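Local coordinates for fatty acid-binding protein homolog 8 (Caenorhabditis elegans, PDB 6C1Z) that carries unsaturated fatty acids such as oleic acid from the lysosome into the nucleus, where it activates transcription of genes that promote longevity, at residues A[9-14]-A[41-46]; A[35-40]-A[59-64]; A[5-10]-A[113-118]; A[53-58]-A[66-71]. All coordinates share one frame; numbering follows the deposited sequence.

Contact 1 of 4, residues A[9-14]-A[41-46]; sequences IGRWKL and SPTLEI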
loop_
_atom_site.group_PDB
_atom_site.type_symbol
_atom_site.label_atom_id
_atom_site.label_comp_id
_atom_site.label_asym_id
_atom_site.label_seq_id
_atom_site.Cartn_x
_atom_site.Cartn_y
_atom_site.Cartn_z
ATOM N N ILE A 9 9.738 7.930 -6.988
ATOM C CA ILE A 9 9.179 9.235 -6.645
ATOM C C ILE A 9 8.355 9.769 -7.811
ATOM O O ILE A 9 8.803 9.792 -8.964
ATOM C CB ILE A 9 10.304 10.197 -6.250
ATOM C CG1 ILE A 9 10.875 9.766 -4.906
ATOM C CG2 ILE A 9 9.795 11.645 -6.207
ATOM C CD1 ILE A 9 12.146 10.429 -4.530
ATOM N N GLY A 10 7.128 10.177 -7.516
ATOM C CA GLY A 10 6.260 10.790 -8.504
ATOM C C GLY A 10 4.819 10.448 -8.208
ATOM O O GLY A 10 4.488 10.014 -7.116
ATOM N N ARG A 11 3.977 10.626 -9.218
ATOM C CA ARG A 11 2.547 10.414 -9.117
ATOM C C ARG A 11 2.150 9.317 -10.095
ATOM O O ARG A 11 2.596 9.313 -11.244
ATOM C CB ARG A 11 1.785 11.730 -9.395
ATOM C CG ARG A 11 1.805 12.711 -8.199
ATOM C CD ARG A 11 1.384 14.142 -8.532
ATOM N NE ARG A 11 -0.019 14.232 -8.930
ATOM C CZ ARG A 11 -1.041 14.350 -8.090
ATOM N NH1 ARG A 11 -0.843 14.391 -6.778
ATOM N NH2 ARG A 11 -2.276 14.409 -8.574
ATOM N N TRP A 12 1.287 8.409 -9.645
ATOM C CA TRP A 12 0.989 7.156 -10.318
ATOM C C TRP A 12 -0.521 6.944 -10.315
ATOM O O TRP A 12 -1.183 7.192 -9.300
ATOM C CB TRP A 12 1.676 6.007 -9.557
ATOM C CG TRP A 12 3.174 6.098 -9.437
ATOM C CD1 TRP A 12 3.887 6.657 -8.405
ATOM C CD2 TRP A 12 4.150 5.598 -10.369
ATOM N NE1 TRP A 12 5.238 6.545 -8.644
ATOM C CE2 TRP A 12 5.419 5.901 -9.843
ATOM C CE3 TRP A 12 4.076 4.932 -11.616
ATOM C CZ2 TRP A 12 6.594 5.529 -10.482
ATOM C CZ3 TRP A 12 5.237 4.580 -12.236
ATOM C CH2 TRP A 12 6.475 4.887 -11.680
ATOM N N LYS A 13 -1.071 6.499 -11.449
ATOM C CA LYS A 13 -2.513 6.350 -11.645
ATOM C C LYS A 13 -2.844 4.867 -11.797
ATOM O O LYS A 13 -2.210 4.168 -12.595
ATOM C CB LYS A 13 -2.969 7.113 -12.892
ATOM C CG LYS A 13 -2.795 8.617 -12.804
ATOM C CD LYS A 13 -3.820 9.255 -11.909
ATOM C CE LYS A 13 -3.669 10.760 -11.925
ATOM N NZ LYS A 13 -4.807 11.463 -11.268
ATOM N N LEU A 14 -3.836 4.377 -11.037
ATOM C CA LEU A 14 -4.190 2.961 -11.131
ATOM C C LEU A 14 -4.759 2.639 -12.512
ATOM O O LEU A 14 -5.685 3.306 -12.972
ATOM C CB LEU A 14 -5.225 2.610 -10.060
ATOM C CG LEU A 14 -5.570 1.122 -9.973
ATOM C CD1 LEU A 14 -4.464 0.334 -9.322
ATOM C CD2 LEU A 14 -6.877 0.889 -9.247
ATOM N N SER A 41 -10.259 4.507 -8.730
ATOM C CA SER A 41 -8.957 4.365 -9.381
ATOM C C SER A 41 -8.055 5.427 -8.761
ATOM O O SER A 41 -7.952 6.547 -9.288
ATOM C CB SER A 41 -9.066 4.535 -10.895
ATOM O OG SER A 41 -9.799 3.460 -11.461
ATOM N N PRO A 42 -7.395 5.118 -7.647
ATOM C CA PRO A 42 -6.689 6.149 -6.881
ATOM C C PRO A 42 -5.440 6.628 -7.592
ATOM O O PRO A 42 -4.938 6.007 -8.534
ATOM C CB PRO A 42 -6.332 5.443 -5.571
ATOM C CG PRO A 42 -6.381 4.007 -5.868
ATOM C CD PRO A 42 -7.373 3.813 -6.959
ATOM N N THR A 43 -4.943 7.768 -7.115
ATOM C CA THR A 43 -3.640 8.290 -7.484
ATOM C C THR A 43 -2.708 8.100 -6.300
ATOM O O THR A 43 -3.033 8.490 -5.174
ATOM C CB THR A 43 -3.757 9.771 -7.823
ATOM O OG1 THR A 43 -4.612 9.907 -8.956
ATOM C CG2 THR A 43 -2.398 10.362 -8.148
ATOM N N LEU A 44 -1.556 7.503 -6.556
ATOM C CA LEU A 44 -0.566 7.255 -5.525
ATOM C C LEU A 44 0.577 8.229 -5.745
ATOM O O LEU A 44 1.185 8.248 -6.815
ATOM C CB LEU A 44 -0.077 5.808 -5.598
ATOM C CG LEU A 44 1.188 5.430 -4.809
ATOM C CD1 LEU A 44 1.019 5.674 -3.333
ATOM C CD2 LEU A 44 1.571 3.973 -5.072
ATOM N N GLU A 45 0.848 9.056 -4.752
ATOM C CA GLU A 45 1.945 9.999 -4.793
ATOM C C GLU A 45 3.005 9.512 -3.827
ATOM O O GLU A 45 2.709 9.270 -2.650
ATOM C CB GLU A 45 1.448 11.378 -4.371
ATOM C CG GLU A 45 2.504 12.409 -4.064
ATOM C CD GLU A 45 1.887 13.693 -3.573
ATOM O OE1 GLU A 45 1.456 13.758 -2.391
ATOM O OE2 GLU A 45 1.800 14.624 -4.391
ATOM N N ILE A 46 4.230 9.388 -4.326
ATOM C CA ILE A 46 5.375 8.976 -3.522
ATOM C C ILE A 46 6.343 10.143 -3.523
ATOM O O ILE A 46 6.755 10.624 -4.593
ATOM C CB ILE A 46 6.037 7.710 -4.084
ATOM C CG1 ILE A 46 5.102 6.519 -3.945
ATOM C CG2 ILE A 46 7.371 7.431 -3.381
ATOM C CD1 ILE A 46 5.591 5.272 -4.691
#
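The ammonium group of K13 donates to the hydroxyl of T43, NZ to OG1 2.8 Å. A bend at chi2 (-74°) curls the lysine chain back over the neighbouring strand, bringing its CD within 3.1 Å of the same T43 OG1. On this face R11 and E45 also meet: NH1 of R11 lies 3.6 Å from OE2 of E45, a long salt bridge at the guanidinium edge with the two planar groups turned 68° apart. T43 CG2 lies over one guanidinium face, displaced toward its rim. The stronger charge partner of R11 is E138, which takes its NE.

Beneath these groups strands 10-14 and 43-46 run antiparallel. The N-H groups of G10 and W12 give to I46 O and L44 O, and the reverse bonds return from I46 and L44; the straightest is I46 N to G10 O, 2.9 Å at 175°. On the other face the W12 indole turns an edge to L44 O, while its NE1 is bonded to F8 O. At the far end L14 CD2 packs on P42 CD at 3.7 Å.

The two faces thus differ, charged and hydroxyl groups outside and apolar ones inside, as expected of a fatty acid-binding protein barrel.

Contact 2 of 4, residues A[35-40]-A[59-64]; sequences KAASLT and STFKNN
This is a surface packing contact between the end of helix 31-39, the second of the two helices in the helix-turn-helix lid of the fatty acid-binding protein fold, and the turn that joins strands 52-58 and 64-68. F61 carries it. With CG anti to the backbone N (chi1 -179°), its ring reaches from the turn to the helix and lays one face against A36 and A37. The methyl of A36 makes a CH-pi contact, CB standing 3.9 Å from the ring centroid and 22° off the normal, shifted toward the CE1 side, where A36 CB to F61 CE1 is 3.6 Å. On the opposite rim CD2 of F61 approaches A37 CA at 3.9 Å.

T40 makes the second part of the contact. Its CG2 touches T60 OG1 at 3.7 Å and F61 CB at 3.9 Å, while T40 CB faces S59 CB. The hydroxyl is turned back to its own segment, T40 OG1 giving to A37 O at 3.0 Å, which leaves the methyl to meet the turn.

The turn is braced by its own polar bonds. S59 OG gives to K62 O at 2.9 Å, S59 N is held by OD1 of N63, and K62 NZ bonds to both OD1 of N64 and O of N63.

With no hydrogen bond between the two segments and these polar groups bonded within their own, the contact probably rests on van der Waals packing: the A36 methyl and A37 against the F61 face, and T40 against S59, T60 and F61 CB.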
loop_
_atom_site.group_PDB
_atom_site.type_symbol
_atom_site.label_atom_id
_atom_site.label_comp_id
_atom_site.label_asym_id
_atom_site.label_seq_id
_atom_site.Cartn_x
_atom_site.Cartn_y
_atom_site.Cartn_z
ATOM N N LYS A 35 -16.698 -2.484 -1.268
ATOM C CA LYS A 35 -17.242 -2.216 -2.599
ATOM C C LYS A 35 -16.865 -0.815 -3.072
ATOM O O LYS A 35 -16.345 -0.637 -4.180
ATOM C CB LYS A 35 -18.762 -2.394 -2.561
ATOM C CG LYS A 35 -19.518 -1.952 -3.808
ATOM C CD LYS A 35 -19.416 -2.969 -4.932
ATOM C CE LYS A 35 -20.423 -2.666 -6.033
ATOM N NZ LYS A 35 -21.838 -2.801 -5.569
ATOM N N ALA A 36 -17.109 0.194 -2.235
ATOM C CA ALA A 36 -16.796 1.571 -2.613
ATOM C C ALA A 36 -15.300 1.756 -2.837
ATOM O O ALA A 36 -14.880 2.416 -3.797
ATOM C CB ALA A 36 -17.266 2.519 -1.516
ATOM N N ALA A 37 -14.472 1.192 -1.953
ATOM C CA ALA A 37 -13.044 1.384 -2.073
ATOM C C ALA A 37 -12.513 0.745 -3.345
ATOM O O ALA A 37 -11.581 1.274 -3.960
ATOM C CB ALA A 37 -12.324 0.796 -0.862
ATOM N N SER A 38 -13.093 -0.389 -3.756
ATOM C CA SER A 38 -12.598 -1.095 -4.931
ATOM C C SER A 38 -13.076 -0.470 -6.234
ATOM O O SER A 38 -12.491 -0.740 -7.289
ATOM C CB SER A 38 -12.998 -2.577 -4.869
ATOM O OG SER A 38 -14.395 -2.747 -4.996
ATOM N N LEU A 39 -14.108 0.374 -6.195
ATOM C CA LEU A 39 -14.567 1.026 -7.411
ATOM C C LEU A 39 -13.680 2.189 -7.834
ATOM O O LEU A 39 -13.705 2.565 -9.013
ATOM C CB LEU A 39 -16.009 1.507 -7.249
ATOM C CG LEU A 39 -17.073 0.430 -7.430
ATOM C CD1 LEU A 39 -18.415 0.977 -7.007
ATOM C CD2 LEU A 39 -17.119 -0.039 -8.878
ATOM N N THR A 40 -12.905 2.772 -6.926
ATOM C CA THR A 40 -12.109 3.934 -7.283
ATOM C C THR A 40 -10.852 3.524 -8.045
ATOM O O THR A 40 -10.420 2.368 -8.018
ATOM C CB THR A 40 -11.656 4.687 -6.039
ATOM O OG1 THR A 40 -10.766 3.857 -5.285
ATOM C CG2 THR A 40 -12.845 5.101 -5.185
ATOM N N SER A 59 -8.241 9.499 -3.500
ATOM C CA SER A 59 -9.385 9.019 -4.265
ATOM C C SER A 59 -10.643 9.725 -3.790
ATOM O O SER A 59 -10.652 10.384 -2.751
ATOM C CB SER A 59 -9.572 7.509 -4.118
ATOM O OG SER A 59 -10.186 7.175 -2.876
ATOM N N THR A 60 -11.720 9.548 -4.562
ATOM C CA THR A 60 -13.001 10.143 -4.206
ATOM C C THR A 60 -13.536 9.581 -2.896
ATOM O O THR A 60 -14.273 10.268 -2.180
ATOM C CB THR A 60 -14.026 9.928 -5.331
ATOM O OG1 THR A 60 -14.086 8.544 -5.701
ATOM C CG2 THR A 60 -13.672 10.762 -6.551
ATOM N N PHE A 61 -13.180 8.339 -2.565
ATOM C CA PHE A 61 -13.718 7.687 -1.378
ATOM C C PHE A 61 -12.925 7.997 -0.111
ATOM O O PHE A 61 -13.513 8.160 0.964
ATOM C CB PHE A 61 -13.774 6.171 -1.603
ATOM C CG PHE A 61 -14.349 5.408 -0.447
ATOM C CD1 PHE A 61 -15.660 5.589 -0.068
ATOM C CD2 PHE A 61 -13.573 4.505 0.262
ATOM C CE1 PHE A 61 -16.200 4.879 0.999
ATOM C CE2 PHE A 61 -14.106 3.796 1.326
ATOM C CZ PHE A 61 -15.414 3.987 1.696
ATOM N N LYS A 62 -11.604 8.045 -0.190
ATOM C CA LYS A 62 -10.803 8.369 0.980
ATOM C C LYS A 62 -9.399 8.721 0.532
ATOM O O LYS A 62 -8.877 8.115 -0.409
ATOM C CB LYS A 62 -10.737 7.192 1.962
ATOM C CG LYS A 62 -10.099 7.565 3.297
ATOM C CD LYS A 62 -10.038 6.387 4.253
ATOM C CE LYS A 62 -9.427 6.787 5.592
ATOM N NZ LYS A 62 -8.004 7.216 5.444
ATOM N N ASN A 63 -8.794 9.699 1.204
ATOM C CA ASN A 63 -7.370 9.972 1.064
ATOM C C ASN A 63 -6.642 9.272 2.201
ATOM O O ASN A 63 -7.080 9.331 3.355
ATOM C CB ASN A 63 -7.075 11.472 1.121
ATOM C CG ASN A 63 -7.707 12.243 -0.017
ATOM O OD1 ASN A 63 -8.074 11.684 -1.049
ATOM N ND2 ASN A 63 -7.831 13.549 0.165
ATOM N N ASN A 64 -5.542 8.593 1.870
ATOM C CA ASN A 64 -4.784 7.798 2.830
ATOM C C ASN A 64 -3.336 8.232 2.729
ATOM O O ASN A 64 -2.680 7.971 1.716
ATOM C CB ASN A 64 -4.875 6.311 2.511
ATOM C CG ASN A 64 -6.288 5.847 2.310
ATOM O OD1 ASN A 64 -7.202 6.290 3.001
ATOM N ND2 ASN A 64 -6.480 4.947 1.353
#

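Contact 3 of 4, residues A[5-10]-A[113-118]; sequences MKEFIG and TWLENG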
loop_
_atom_site.group_PDB
_atom_site.type_symbol
_atom_site.label_atom_id
_atom_site.label_comp_id
_atom_site.label_asym_id
_atom_site.label_seq_id
_atom_site.Cartn_x
_atom_site.Cartn_y
_atom_site.Cartn_z
ATOM N N MET A 5 15.661 3.716 -5.042
ATOM C CA MET A 5 14.500 4.285 -4.365
ATOM C C MET A 5 13.976 5.512 -5.096
ATOM O O MET A 5 12.758 5.703 -5.205
ATOM C CB MET A 5 14.882 4.649 -2.929
ATOM C CG MET A 5 15.437 3.480 -2.112
ATOM S SD MET A 5 15.716 3.886 -0.377
ATOM C CE MET A 5 14.106 3.530 0.014
ATOM N N LYS A 6 14.871 6.351 -5.618
ATOM C CA LYS A 6 14.435 7.591 -6.254
ATOM C C LYS A 6 13.530 7.358 -7.464
ATOM O O LYS A 6 12.735 8.244 -7.804
ATOM C CB LYS A 6 15.648 8.434 -6.651
ATOM C CG LYS A 6 16.503 7.818 -7.748
ATOM C CD LYS A 6 17.559 8.786 -8.264
ATOM C CE LYS A 6 18.339 8.172 -9.421
ATOM N NZ LYS A 6 19.188 9.168 -10.142
ATOM N N GLU A 7 13.623 6.198 -8.131
ATOM C CA GLU A 7 12.787 5.921 -9.293
ATOM C C GLU A 7 11.316 5.789 -8.945
ATOM O O GLU A 7 10.467 5.855 -9.841
ATOM C CB GLU A 7 13.290 4.649 -9.987
ATOM C CG GLU A 7 14.726 4.749 -10.479
ATOM C CD GLU A 7 15.250 3.451 -11.074
ATOM O OE1 GLU A 7 14.607 2.900 -11.994
ATOM O OE2 GLU A 7 16.301 2.985 -10.600
ATOM N N PHE A 8 10.996 5.611 -7.664
ATOM C CA PHE A 8 9.610 5.507 -7.254
ATOM C C PHE A 8 8.953 6.867 -7.097
ATOM O O PHE A 8 7.710 6.933 -7.012
ATOM C CB PHE A 8 9.531 4.779 -5.910
ATOM C CG PHE A 8 9.815 3.300 -5.981
ATOM C CD1 PHE A 8 11.132 2.821 -6.026
ATOM C CD2 PHE A 8 8.793 2.390 -6.012
ATOM C CE1 PHE A 8 11.386 1.463 -6.070
ATOM C CE2 PHE A 8 9.042 1.023 -6.047
ATOM C CZ PHE A 8 10.364 0.559 -6.095
ATOM N N ILE A 9 9.738 7.930 -6.988
ATOM C CA ILE A 9 9.179 9.235 -6.645
ATOM C C ILE A 9 8.355 9.769 -7.811
ATOM O O ILE A 9 8.803 9.792 -8.964
ATOM C CB ILE A 9 10.304 10.197 -6.250
ATOM C CG1 ILE A 9 10.875 9.766 -4.906
ATOM C CG2 ILE A 9 9.795 11.645 -6.207
ATOM C CD1 ILE A 9 12.146 10.429 -4.530
ATOM N N GLY A 10 7.128 10.177 -7.516
ATOM C CA GLY A 10 6.260 10.790 -8.504
ATOM C C GLY A 10 4.819 10.448 -8.208
ATOM O O GLY A 10 4.488 10.014 -7.116
ATOM N N THR A 113 5.867 -3.058 -3.116
ATOM C CA THR A 113 5.785 -2.066 -4.179
ATOM C C THR A 113 7.080 -2.130 -4.965
ATOM O O THR A 113 8.164 -2.047 -4.401
ATOM C CB THR A 113 5.565 -0.667 -3.611
ATOM O OG1 THR A 113 4.380 -0.663 -2.802
ATOM C CG2 THR A 113 5.382 0.359 -4.681
ATOM N N TRP A 114 6.954 -2.260 -6.285
ATOM C CA TRP A 114 8.140 -2.419 -7.114
ATOM C C TRP A 114 7.864 -1.825 -8.485
ATOM O O TRP A 114 6.739 -1.524 -8.845
ATOM C CB TRP A 114 8.647 -3.873 -7.139
ATOM C CG TRP A 114 7.893 -4.835 -8.009
ATOM C CD1 TRP A 114 8.270 -5.281 -9.253
ATOM C CD2 TRP A 114 6.664 -5.509 -7.705
ATOM N NE1 TRP A 114 7.337 -6.153 -9.734
ATOM C CE2 TRP A 114 6.370 -6.358 -8.795
ATOM C CE3 TRP A 114 5.796 -5.498 -6.599
ATOM C CZ2 TRP A 114 5.221 -7.141 -8.847
ATOM C CZ3 TRP A 114 4.675 -6.301 -6.633
ATOM C CH2 TRP A 114 4.394 -7.120 -7.759
ATOM N N LEU A 115 8.934 -1.647 -9.251
ATOM C CA LEU A 115 8.862 -1.072 -10.595
ATOM C C LEU A 115 9.205 -2.110 -11.651
ATOM O O LEU A 115 10.131 -2.910 -11.482
ATOM C CB LEU A 115 9.814 0.113 -10.730
ATOM C CG LEU A 115 9.632 1.287 -9.769
ATOM C CD1 LEU A 115 10.630 2.381 -10.054
ATOM C CD2 LEU A 115 8.222 1.826 -9.855
ATOM N N GLU A 116 8.453 -2.092 -12.742
ATOM C CA GLU A 116 8.722 -2.970 -13.870
ATOM C C GLU A 116 8.479 -2.189 -15.137
ATOM O O GLU A 116 7.350 -1.773 -15.406
ATOM C CB GLU A 116 7.833 -4.206 -13.855
ATOM C CG GLU A 116 8.299 -5.193 -12.830
ATOM C CD GLU A 116 7.570 -6.497 -12.904
ATOM O OE1 GLU A 116 6.570 -6.582 -13.656
ATOM O OE2 GLU A 116 7.981 -7.418 -12.175
ATOM N N ASN A 117 9.527 -2.015 -15.922
ATOM C CA ASN A 117 9.402 -1.476 -17.255
ATOM C C ASN A 117 8.554 -0.207 -17.272
ATOM O O ASN A 117 7.690 -0.016 -18.121
ATOM C CB ASN A 117 8.871 -2.545 -18.213
ATOM C CG ASN A 117 9.716 -3.805 -18.186
ATOM O OD1 ASN A 117 10.925 -3.737 -18.368
ATOM N ND2 ASN A 117 9.090 -4.942 -17.911
ATOM N N GLY A 118 8.827 0.672 -16.314
ATOM C CA GLY A 118 8.199 1.972 -16.289
ATOM C C GLY A 118 6.896 2.033 -15.533
ATOM O O GLY A 118 6.394 3.136 -15.287
#
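The N-terminal segment that precedes the first barrel strand, with helical backbone angles over 5-8, packs here on strand 109-116 through F8 and L115. The leucine CG stands almost centrally over one face of the phenyl ring, 3.8 Å from the ring centroid and only 13° off its normal, a CH-pi contact. L115 CD1 also stands over the ring and lies 3.5 Å from E7 O and equally close to E7 CB; CD2 overhangs the rim on the CD2-CE2 side, 3.9 Å from F8 CD2.

In the fatty acid-binding protein fold this segment leads into the first barrel strand, and here its buried F8 ring packs against a strand far along the chain. Its CG is anti to the carbonyl carbon (chi1 -72°), which sends the ring toward the strand although the CB itself does not point there. The leading atom CE2 comes 3.6 Å from T113 O and 3.7 Å from W114 CA, the latter near the ring plane, and T113 CG2 lies 4.0 Å from the same F8 CE2. F95 meets the phenyl ring edge-to-face, and V3 touches both F8 and L115. Polar groups look elsewhere: E7 OE2 takes a bond from S4 N, and T113 OG1 pairs with Q122.

Contact 4 of 4, residues A[53-58]-A[66-71]; sequences WHFNQY and LAFKIR
Two different first torsions bring W53 and F68 together: the indole CG is anti to the carbonyl carbon (chi1 -74°), whereas the phenyl CG of F68 sits between its backbone N and carbonyl carbon (chi1 58°), which swings that ring toward strand 53-58. As a result W53 CB, rather than the indole, lies over the F68 face, in a CH-pi contact 3.8 Å from the centroid. The five-membered ring of W53 is nearly parallel to the F68 ring but slid apart, centroids 5.5 Å away, with little overlap. F55 comes to the edge of the F68 ring, its CD1 near that plane and 3.6 Å from F68 CE2; the two planes are inclined by 48°, neither stacked nor edge-to-face. I70 CG1 adds a contact to W53 CD1 at 3.8 Å.

The backbone holds this cluster in register. W53 and F68, and F55 and L66, are antiparallel hydrogen-bonded pairs, with W53 N to F68 O and F55 N to L66 O both 2.8 Å. Between them H54 and A67 form the non-hydrogen-bonded pair, and the methyl of A67 approaches H54 CE1 at 3.7 Å on the reverse face.

The hairpin of strands 52-58 and 64-68 therefore puts an aromatic cluster on one face, where F95 meets W53 and F55 edge-to-face, and its cohesion is apolar while the backbone N-H and C=O groups of the four paired residues bond to each other.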
loop_
_atom_site.group_PDB
_atom_site.type_symbol
_atom_site.label_atom_id
_atom_site.label_comp_id
_atom_site.label_asym_id
_atom_site.label_seq_id
_atom_site.Cartn_x
_atom_site.Cartn_y
_atom_site.Cartn_z
ATOM N N TRP A 53 9.735 9.150 4.070
ATOM C CA TRP A 53 8.954 8.826 2.894
ATOM C C TRP A 53 7.481 9.149 3.127
ATOM O O TRP A 53 6.956 8.989 4.224
ATOM C CB TRP A 53 9.098 7.332 2.552
ATOM C CG TRP A 53 10.447 7.025 1.954
ATOM C CD1 TRP A 53 11.553 6.610 2.631
ATOM C CD2 TRP A 53 10.826 7.167 0.592
ATOM N NE1 TRP A 53 12.600 6.481 1.762
ATOM C CE2 TRP A 53 12.187 6.806 0.501
ATOM C CE3 TRP A 53 10.149 7.575 -0.568
ATOM C CZ2 TRP A 53 12.889 6.850 -0.704
ATOM C CZ3 TRP A 53 10.843 7.605 -1.759
ATOM C CH2 TRP A 53 12.207 7.243 -1.818
ATOM N N HIS A 54 6.797 9.497 2.047
ATOM C CA HIS A 54 5.355 9.711 2.060
ATOM C C HIS A 54 4.757 8.929 0.905
ATOM O O HIS A 54 5.155 9.130 -0.251
ATOM C CB HIS A 54 5.047 11.201 1.945
ATOM C CG HIS A 54 5.547 11.990 3.112
ATOM N ND1 HIS A 54 4.757 12.233 4.217
ATOM C CD2 HIS A 54 6.736 12.578 3.365
ATOM C CE1 HIS A 54 5.441 12.945 5.095
ATOM N NE2 HIS A 54 6.650 13.161 4.607
ATOM N N PHE A 55 3.862 8.001 1.210
ATOM C CA PHE A 55 3.072 7.270 0.219
ATOM C C PHE A 55 1.646 7.712 0.463
ATOM O O PHE A 55 0.998 7.265 1.416
ATOM C CB PHE A 55 3.182 5.749 0.406
ATOM C CG PHE A 55 4.416 5.104 -0.211
ATOM C CD1 PHE A 55 5.689 5.600 0.004
ATOM C CD2 PHE A 55 4.273 3.989 -1.015
ATOM C CE1 PHE A 55 6.817 4.960 -0.570
ATOM C CE2 PHE A 55 5.392 3.367 -1.587
ATOM C CZ PHE A 55 6.643 3.860 -1.352
ATOM N N ASN A 56 1.173 8.615 -0.365
ATOM C CA ASN A 56 -0.137 9.202 -0.186
ATOM C C ASN A 56 -1.044 8.728 -1.304
ATOM O O ASN A 56 -0.742 8.935 -2.483
ATOM C CB ASN A 56 -0.022 10.724 -0.200
ATOM C CG ASN A 56 0.819 11.250 0.930
ATOM O OD1 ASN A 56 0.945 10.615 1.972
ATOM N ND2 ASN A 56 1.380 12.437 0.746
ATOM N N GLN A 57 -2.185 8.171 -0.946
ATOM C CA GLN A 57 -3.129 7.660 -1.927
ATOM C C GLN A 57 -4.355 8.556 -1.917
ATOM O O GLN A 57 -4.934 8.808 -0.858
ATOM C CB GLN A 57 -3.519 6.221 -1.598
ATOM C CG GLN A 57 -4.291 5.515 -2.688
ATOM C CD GLN A 57 -3.979 4.036 -2.744
ATOM O OE1 GLN A 57 -4.879 3.197 -2.740
ATOM N NE2 GLN A 57 -2.698 3.707 -2.790
ATOM N N TYR A 58 -4.749 9.047 -3.084
ATOM C CA TYR A 58 -5.881 9.965 -3.175
ATOM C C TYR A 58 -7.013 9.360 -3.987
ATOM O O TYR A 58 -6.788 8.813 -5.069
ATOM C CB TYR A 58 -5.477 11.295 -3.823
ATOM C CG TYR A 58 -4.471 12.061 -3.007
ATOM C CD1 TYR A 58 -4.885 12.832 -1.927
ATOM C CD2 TYR A 58 -3.129 12.039 -3.325
ATOM C CE1 TYR A 58 -3.978 13.549 -1.169
ATOM C CE2 TYR A 58 -2.200 12.769 -2.572
ATOM C CZ TYR A 58 -2.641 13.500 -1.486
ATOM O OH TYR A 58 -1.715 14.211 -0.757
ATOM N N LEU A 66 0.468 8.068 4.288
ATOM C CA LEU A 66 1.347 7.257 5.103
ATOM C C LEU A 66 2.720 7.893 5.059
ATOM O O LEU A 66 3.265 8.110 3.975
ATOM C CB LEU A 66 1.390 5.842 4.533
ATOM C CG LEU A 66 2.289 4.850 5.254
ATOM C CD1 LEU A 66 1.820 4.611 6.669
ATOM C CD2 LEU A 66 2.296 3.549 4.477
ATOM N N ALA A 67 3.286 8.150 6.220
ATOM C CA ALA A 67 4.638 8.652 6.371
ATOM C C ALA A 67 5.433 7.613 7.149
ATOM O O ALA A 67 4.916 6.999 8.089
ATOM C CB ALA A 67 4.635 9.976 7.142
ATOM N N PHE A 68 6.688 7.404 6.761
ATOM C CA PHE A 68 7.504 6.443 7.480
ATOM C C PHE A 68 8.969 6.702 7.181
ATOM O O PHE A 68 9.331 7.301 6.158
ATOM C CB PHE A 68 7.136 5.004 7.097
ATOM C CG PHE A 68 7.282 4.709 5.620
ATOM C CD1 PHE A 68 8.483 4.246 5.085
ATOM C CD2 PHE A 68 6.210 4.861 4.759
ATOM C CE1 PHE A 68 8.602 3.972 3.753
ATOM C CE2 PHE A 68 6.325 4.557 3.400
ATOM C CZ PHE A 68 7.524 4.133 2.891
ATOM N N LYS A 69 9.815 6.176 8.063
ATOM C CA LYS A 69 11.229 5.993 7.769
ATOM C C LYS A 69 11.529 4.519 7.588
ATOM O O LYS A 69 10.980 3.657 8.283
ATOM C CB LYS A 69 12.107 6.587 8.859
ATOM C CG LYS A 69 11.841 8.064 9.050
ATOM C CD LYS A 69 12.721 8.654 10.119
ATOM C CE LYS A 69 12.293 10.063 10.481
ATOM N NZ LYS A 69 12.532 11.034 9.387
ATOM N N ILE A 70 12.332 4.226 6.558
ATOM C CA ILE A 70 12.760 2.870 6.277
ATOM C C ILE A 70 13.406 2.268 7.517
ATOM O O ILE A 70 14.227 2.916 8.175
ATOM C CB ILE A 70 13.724 2.896 5.066
ATOM C CG1 ILE A 70 12.987 3.301 3.795
ATOM C CG2 ILE A 70 14.417 1.581 4.868
ATOM C CD1 ILE A 70 11.954 2.328 3.408
ATOM N N ARG A 71 13.017 1.030 7.854
ATOM C CA ARG A 71 13.595 0.233 8.935
ATOM C C ARG A 71 13.153 0.653 10.332
ATOM O O ARG A 71 13.657 0.115 11.315
ATOM C CB ARG A 71 15.127 0.179 8.891
ATOM C CG ARG A 71 15.684 -0.413 7.597
ATOM C CD ARG A 71 17.212 -0.250 7.503
ATOM N NE ARG A 71 17.613 1.090 7.926
ATOM C CZ ARG A 71 17.736 2.135 7.110
ATOM N NH1 ARG A 71 17.533 2.005 5.807
ATOM N NH2 ARG A 71 18.074 3.326 7.595
#

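How the contacts relate
From the N terminus, the 5-10 segment serves two contacts: contact 3 carries it to strand 109-116, closing the longest loop, and contact 1 pairs its continuation with strand 43-49, closing the loop that contains both lid helices. I9 and G10 belong to both. Contact 2 crosses contact 1 along the chain, joining the end of helix 31-39 to the turn after strand 52-58, and it also crosses contact 4. Contact 4 follows contact 1 in series, and strands 43-49 and 52-58 lie side by side in the sheet. Contacts 2 and 4 nest inside the loop of contact 3. Contacts 2 and 3 stay about 12 Å apart at their nearest atoms, while M5 touches W53 and I70 of contact 4.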